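PDB 2RCC: ribonucleoside-diphosphate reductase subunit beta from Bacillus halodurans C-125, which probably serves as the iron-binding small subunit of a class I ribonucleotide reductase, which makes deoxyribonucleotides for DNA synthesis from the corresponding ribonucleotides. Local coordinates for residues A[181-186]-A[222-227]; A[186-191]-A[283-288]. One frame throughout, in Å; residues are numbered along the deposited sequence.

Contact 1 of 2, residues A[181-186]-A[222-227]; sequences YDVILE and LHVYLF
Glu-186 meets three residues of 222-227 in turn as its side chain is followed outward. Its CB rests on Val-224 CG2 at 4.0 Å, and its CG lies 3.9 Å from CE2 of Phe-227. A bend at chi2 then turns the carboxylate to His-223. ND1 of the imidazole donates to Glu-186 OE1 over 3.0 Å, with an N-H...O angle of 140°, and more weakly to OE2. The carboxylate and imidazole planes are 84° apart; ND1 reaches OE1 from above the carboxylate plane and OE1 is tilted out of the imidazole plane, so the bond is bent. OE2 also sits at the edge of the Phe-227 ring, near its plane. Asp-182 CB lies over the centre of one face of that ring, 3.7 Å from the centroid and almost on the normal, a CH-pi contact; Asp-182 OD1 is held by Tyr-163. Val-183 CG2 packs on Phe-227 CB at 3.6 Å. The axes of the segments 181-186 and 222-227 approach to 9.3 Å, with their directions 167° apart, an antiparallel pair within the ferritin-like helical bundle. Glu-186 and His-223 are iron ligands by similarity. Bonds at ND1 and, to Gln-118 OE1, at NE2 restrain the imidazole, while Glu-186 OE2 lies close to Glu-119 OE2, consistent with a cation site.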
loop_
_atom_site.group_PDB
_atom_site.type_symbol
_atom_site.label_atom_id
_atom_site.label_comp_id
_atom_site.label_asym_id
_atom_site.label_seq_id
_atom_site.Cartn_x
_atom_site.Cartn_y
_atom_site.Cartn_z
ATOM N N TYR A 181 -6.619 15.577 -11.545
ATOM C CA TYR A 181 -7.268 15.843 -10.261
ATOM C C TYR A 181 -6.391 15.336 -9.113
ATOM O O TYR A 181 -6.310 16.006 -8.093
ATOM C CB TYR A 181 -8.666 15.243 -10.155
ATOM C CG TYR A 181 -9.623 15.686 -11.221
ATOM C CD1 TYR A 181 -9.825 17.032 -11.516
ATOM C CD2 TYR A 181 -10.342 14.758 -11.924
ATOM C CE1 TYR A 181 -10.719 17.423 -12.513
ATOM C CE2 TYR A 181 -11.222 15.128 -12.894
ATOM C CZ TYR A 181 -11.404 16.449 -13.203
ATOM O OH TYR A 181 -12.306 16.756 -14.201
ATOM N N ASP A 182 -5.739 14.182 -9.281
ATOM C CA ASP A 182 -4.779 13.646 -8.259
ATOM C C ASP A 182 -3.606 14.621 -7.956
ATOM O O ASP A 182 -3.182 14.776 -6.799
ATOM C CB ASP A 182 -4.158 12.302 -8.665
ATOM C CG ASP A 182 -5.144 11.129 -8.748
ATOM O OD1 ASP A 182 -6.240 11.168 -8.156
ATOM O OD2 ASP A 182 -4.786 10.117 -9.432
ATOM N N VAL A 183 -3.042 15.209 -9.001
ATOM C CA VAL A 183 -1.982 16.221 -8.884
ATOM C C VAL A 183 -2.510 17.424 -8.071
ATOM O O VAL A 183 -1.837 17.905 -7.186
ATOM C CB VAL A 183 -1.431 16.649 -10.289
ATOM C CG1 VAL A 183 -0.627 17.958 -10.221
ATOM C CG2 VAL A 183 -0.594 15.512 -10.916
ATOM N N ILE A 184 -3.712 17.904 -8.397
ATOM C CA ILE A 184 -4.350 18.992 -7.646
ATOM C C ILE A 184 -4.583 18.654 -6.187
ATOM O O ILE A 184 -4.221 19.455 -5.323
ATOM C CB ILE A 184 -5.709 19.425 -8.292
ATOM C CG1 ILE A 184 -5.441 20.170 -9.608
ATOM C CG2 ILE A 184 -6.495 20.279 -7.332
ATOM C CD1 ILE A 184 -6.584 20.132 -10.607
ATOM N N LEU A 185 -5.122 17.457 -5.890
ATOM C CA LEU A 185 -5.428 17.084 -4.522
ATOM C C LEU A 185 -4.198 16.956 -3.634
ATOM O O LEU A 185 -4.283 17.269 -2.461
ATOM C CB LEU A 185 -6.208 15.753 -4.411
ATOM C CG LEU A 185 -7.665 15.671 -4.861
ATOM C CD1 LEU A 185 -8.250 14.336 -4.399
ATOM C CD2 LEU A 185 -8.485 16.782 -4.321
ATOM N N GLU A 186 -3.089 16.499 -4.200
ATOM C CA GLU A 186 -1.787 16.338 -3.476
ATOM C C GLU A 186 -0.839 17.505 -3.649
ATOM O O GLU A 186 0.077 17.681 -2.863
ATOM C CB GLU A 186 -1.048 15.161 -4.075
ATOM C CG GLU A 186 -1.804 13.861 -4.039
ATOM C CD GLU A 186 -1.375 12.858 -2.980
ATOM O OE1 GLU A 186 -0.652 13.198 -2.025
ATOM O OE2 GLU A 186 -1.769 11.673 -3.159
ATOM N N LEU A 222 6.534 13.527 -3.643
ATOM C CA LEU A 222 6.856 12.316 -4.387
ATOM C C LEU A 222 5.601 11.748 -5.085
ATOM O O LEU A 222 5.690 11.187 -6.177
ATOM C CB LEU A 222 7.560 11.300 -3.498
ATOM C CG LEU A 222 8.953 11.682 -2.984
ATOM C CD1 LEU A 222 9.526 10.581 -2.047
ATOM C CD2 LEU A 222 9.900 11.901 -4.134
ATOM N N HIS A 223 4.443 11.919 -4.464
ATOM C CA HIS A 223 3.177 11.483 -5.059
ATOM C C HIS A 223 2.941 12.306 -6.321
ATOM O O HIS A 223 2.624 11.727 -7.379
ATOM C CB HIS A 223 2.001 11.646 -4.096
ATOM C CG HIS A 223 2.095 10.849 -2.819
ATOM N ND1 HIS A 223 1.066 10.795 -1.909
ATOM C CD2 HIS A 223 3.078 10.074 -2.306
ATOM C CE1 HIS A 223 1.416 10.058 -0.870
ATOM N NE2 HIS A 223 2.638 9.605 -1.087
ATOM N N VAL A 224 3.124 13.636 -6.242
ATOM C CA VAL A 224 2.983 14.510 -7.428
ATOM C C VAL A 224 3.981 14.118 -8.524
ATOM O O VAL A 224 3.639 14.110 -9.677
ATOM C CB VAL A 224 3.181 16.020 -7.087
ATOM C CG1 VAL A 224 3.193 16.861 -8.354
ATOM C CG2 VAL A 224 2.086 16.503 -6.130
ATOM N N TYR A 225 5.222 13.794 -8.148
ATOM C CA TYR A 225 6.222 13.332 -9.093
ATOM C C TYR A 225 5.703 12.065 -9.822
ATOM O O TYR A 225 5.777 11.998 -11.048
ATOM C CB TYR A 225 7.558 13.089 -8.375
ATOM C CG TYR A 225 8.639 12.435 -9.178
ATOM C CD1 TYR A 225 9.467 13.170 -10.031
ATOM C CD2 TYR A 225 8.865 11.069 -9.069
ATOM C CE1 TYR A 225 10.458 12.548 -10.764
ATOM C CE2 TYR A 225 9.828 10.459 -9.801
ATOM C CZ TYR A 225 10.622 11.189 -10.634
ATOM O OH TYR A 225 11.593 10.503 -11.306
ATOM N N LEU A 226 5.131 11.120 -9.082
ATOM C CA LEU A 226 4.568 9.910 -9.678
ATOM C C LEU A 226 3.441 10.253 -10.668
ATOM O O LEU A 226 3.432 9.793 -11.825
ATOM C CB LEU A 226 4.024 8.974 -8.604
ATOM C CG LEU A 226 3.336 7.679 -9.074
ATOM C CD1 LEU A 226 4.233 6.858 -9.962
ATOM C CD2 LEU A 226 2.825 6.903 -7.884
ATOM N N PHE A 227 2.478 11.024 -10.195
ATOM C CA PHE A 227 1.341 11.385 -11.061
ATOM C C PHE A 227 1.722 12.194 -12.305
ATOM O O PHE A 227 1.160 11.982 -13.377
ATOM C CB PHE A 227 0.263 12.120 -10.264
ATOM C CG PHE A 227 -0.339 11.312 -9.129
ATOM C CD1 PHE A 227 -0.856 10.044 -9.359
ATOM C CD2 PHE A 227 -0.486 11.883 -7.842
ATOM C CE1 PHE A 227 -1.443 9.324 -8.317
ATOM C CE2 PHE A 227 -1.062 11.168 -6.812
ATOM C CZ PHE A 227 -1.530 9.893 -7.042
#

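Contact 2 of 2, residues A[186-191]-A[283-288]; sequences EGLNFY and TYISFI
Tyr-191 and Tyr-284 meet by oxygen atoms at ring edges: Tyr-284 OH lies near the plane of the Tyr-191 ring, 4.2 Å from CD2, and Tyr-191 O lies near the plane of the Tyr-284 ring. One face of Tyr-191 carries Gly-187 O over its centre, 3.6 Å above the plane, with Asn-189 O at the edge; one face of Tyr-284 carries Ile-288 CG1, offset toward the rim. A water bridges the pair, donating to Tyr-191 O over 2.7 Å and lying the same distance from Tyr-284 OH, at that ring's edge and in its plane. The apolar part centres on Leu-188, whose CG is anti to the backbone N (chi1 -179°); CD1 thereby reaches Ile-288 CG2 at 3.7 Å and Ile-285 CG2 at 4.0 Å. Gly-187 O also accepts a hydrogen bond from Arg-292 NE. Within 186-191, Tyr-191 OH donates to Glu-186 O over 2.7 Å, in the carbonyl plane and on a lone pair; the same hydroxyl also pairs with Gln-221. The backbone bond from Tyr-191 N to Leu-188 O closes the turn. The arrangement is a type II beta turn from Leu-188 to Tyr-191, joining helix 172-187 to helix 191-202 and packed against helix 278-295 of the small-chain fold.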
loop_
_atom_site.group_PDB
_atom_site.type_symbol
_atom_site.label_atom_id
_atom_site.label_comp_id
_atom_site.label_asym_id
_atom_site.label_seq_id
_atom_site.Cartn_x
_atom_site.Cartn_y
_atom_site.Cartn_z
ATOM N N GLU A 186 -3.089 16.499 -4.200
ATOM C CA GLU A 186 -1.787 16.338 -3.476
ATOM C C GLU A 186 -0.839 17.505 -3.649
ATOM O O GLU A 186 0.077 17.681 -2.863
ATOM C CB GLU A 186 -1.048 15.161 -4.075
ATOM C CG GLU A 186 -1.804 13.861 -4.039
ATOM C CD GLU A 186 -1.375 12.858 -2.980
ATOM O OE1 GLU A 186 -0.652 13.198 -2.025
ATOM O OE2 GLU A 186 -1.769 11.673 -3.159
ATOM N N GLY A 187 -1.013 18.273 -4.725
ATOM C CA GLY A 187 -0.078 19.338 -5.056
ATOM C C GLY A 187 -0.553 20.760 -4.927
ATOM O O GLY A 187 0.226 21.668 -5.169
ATOM N N LEU A 188 -1.789 20.968 -4.505
ATOM C CA LEU A 188 -2.344 22.335 -4.418
ATOM C C LEU A 188 -3.383 22.495 -3.306
ATOM O O LEU A 188 -3.254 23.435 -2.520
ATOM C CB LEU A 188 -2.907 22.748 -5.779
ATOM C CG LEU A 188 -3.533 24.152 -5.972
ATOM C CD1 LEU A 188 -2.602 25.266 -5.616
ATOM C CD2 LEU A 188 -3.943 24.310 -7.440
ATOM N N ASN A 189 -4.381 21.601 -3.230
ATOM C CA ASN A 189 -5.405 21.629 -2.169
ATOM C C ASN A 189 -4.800 21.630 -0.799
ATOM O O ASN A 189 -3.880 20.892 -0.549
ATOM C CB ASN A 189 -6.381 20.446 -2.259
ATOM C CG ASN A 189 -7.332 20.594 -3.405
ATOM O OD1 ASN A 189 -7.116 21.436 -4.276
ATOM N ND2 ASN A 189 -8.381 19.800 -3.422
ATOM N N PHE A 190 -5.308 22.511 0.054
ATOM C CA PHE A 190 -4.821 22.721 1.416
ATOM C C PHE A 190 -3.394 23.242 1.557
ATOM O O PHE A 190 -2.956 23.396 2.668
ATOM C CB PHE A 190 -5.060 21.490 2.318
ATOM C CG PHE A 190 -6.482 21.075 2.362
ATOM C CD1 PHE A 190 -7.452 21.949 2.838
ATOM C CD2 PHE A 190 -6.874 19.822 1.900
ATOM C CE1 PHE A 190 -8.787 21.593 2.835
ATOM C CE2 PHE A 190 -8.193 19.458 1.910
ATOM C CZ PHE A 190 -9.159 20.335 2.369
ATOM N N TYR A 191 -2.729 23.642 0.477
ATOM C CA TYR A 191 -1.408 24.249 0.609
ATOM C C TYR A 191 -1.473 25.557 1.391
ATOM O O TYR A 191 -0.494 25.858 2.038
ATOM C CB TYR A 191 -0.670 24.369 -0.738
ATOM C CG TYR A 191 0.024 23.050 -1.116
ATOM C CD1 TYR A 191 -0.648 21.822 -1.048
ATOM C CD2 TYR A 191 1.352 23.033 -1.550
ATOM C CE1 TYR A 191 -0.001 20.605 -1.391
ATOM C CE2 TYR A 191 1.999 21.820 -1.883
ATOM C CZ TYR A 191 1.319 20.618 -1.810
ATOM O OH TYR A 191 1.963 19.420 -2.155
ATOM N N THR A 283 -1.202 35.012 -4.290
ATOM C CA THR A 283 -0.128 34.952 -5.281
ATOM C C THR A 283 0.628 33.629 -5.148
ATOM O O THR A 283 0.986 33.042 -6.149
ATOM C CB THR A 283 0.835 36.114 -5.165
ATOM O OG1 THR A 283 0.095 37.334 -5.187
ATOM C CG2 THR A 283 1.882 36.132 -6.313
ATOM N N TYR A 284 0.868 33.189 -3.924
ATOM C CA TYR A 284 1.515 31.896 -3.652
ATOM C C TYR A 284 0.692 30.721 -4.204
ATOM O O TYR A 284 1.249 29.806 -4.813
ATOM C CB TYR A 284 1.821 31.745 -2.142
ATOM C CG TYR A 284 2.276 30.366 -1.715
ATOM C CD1 TYR A 284 3.496 29.845 -2.146
ATOM C CD2 TYR A 284 1.491 29.582 -0.866
ATOM C CE1 TYR A 284 3.905 28.555 -1.755
ATOM C CE2 TYR A 284 1.892 28.330 -0.472
ATOM C CZ TYR A 284 3.097 27.824 -0.903
ATOM O OH TYR A 284 3.452 26.564 -0.489
ATOM N N ILE A 285 -0.627 30.758 -4.030
ATOM C CA ILE A 285 -1.504 29.718 -4.619
ATOM C C ILE A 285 -1.398 29.727 -6.175
ATOM O O ILE A 285 -1.338 28.662 -6.789
ATOM C CB ILE A 285 -2.976 29.893 -4.175
ATOM C CG1 ILE A 285 -3.094 29.674 -2.658
ATOM C CG2 ILE A 285 -3.943 28.924 -4.951
ATOM C CD1 ILE A 285 -4.367 30.280 -2.051
ATOM N N SER A 286 -1.343 30.901 -6.796
ATOM C CA SER A 286 -1.162 31.007 -8.272
ATOM C C SER A 286 0.171 30.420 -8.722
ATOM O O SER A 286 0.253 29.694 -9.738
ATOM C CB SER A 286 -1.247 32.454 -8.766
ATOM O OG SER A 286 -2.543 32.974 -8.564
ATOM N N PHE A 287 1.210 30.767 -7.974
ATOM C CA PHE A 287 2.560 30.234 -8.174
ATOM C C PHE A 287 2.572 28.686 -8.115
ATOM O O PHE A 287 3.226 28.032 -8.940
ATOM C CB PHE A 287 3.476 30.831 -7.098
ATOM C CG PHE A 287 4.891 30.358 -7.157
ATOM C CD1 PHE A 287 5.789 30.951 -8.033
ATOM C CD2 PHE A 287 5.342 29.348 -6.316
ATOM C CE1 PHE A 287 7.106 30.542 -8.077
ATOM C CE2 PHE A 287 6.670 28.932 -6.364
ATOM C CZ PHE A 287 7.548 29.543 -7.247
ATOM N N ILE A 288 1.866 28.094 -7.148
ATOM C CA ILE A 288 1.772 26.619 -7.058
ATOM C C ILE A 288 1.047 26.061 -8.269
ATOM O O ILE A 288 1.500 25.057 -8.830
ATOM C CB ILE A 288 1.066 26.101 -5.768
ATOM C CG1 ILE A 288 1.800 26.554 -4.493
ATOM C CG2 ILE A 288 0.989 24.580 -5.764
ATOM C CD1 ILE A 288 3.279 26.313 -4.524
HETATM O O HOH W 1 2.159 25.465 1.553
#

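In the fold
Contacts 1 and 2 share Glu-186 and lie with their centres 12 Å apart. The residue faces two ways: its carboxylate serves contact 1, while its carbonyl oxygen accepts the hydroxyl of Tyr-191 in contact 2. The two also touch directly, through a probable hydrogen bond from Asn-189 N to Ile-184 O (3.0 Å) and packing of Val-224 CG2 on Gly-187 CA (3.7 Å). Contact 1 lies at the presumed iron site: the side chain of Glu-186 comes within about 3 Å of those of Glu-119 and Glu-220 (nearest atoms). Tyr-191 of contact 2 probably lies in the second shell, its side chain about 3 Å from that of Glu-220 but about 8 Å from that of His-223 (nearest atoms).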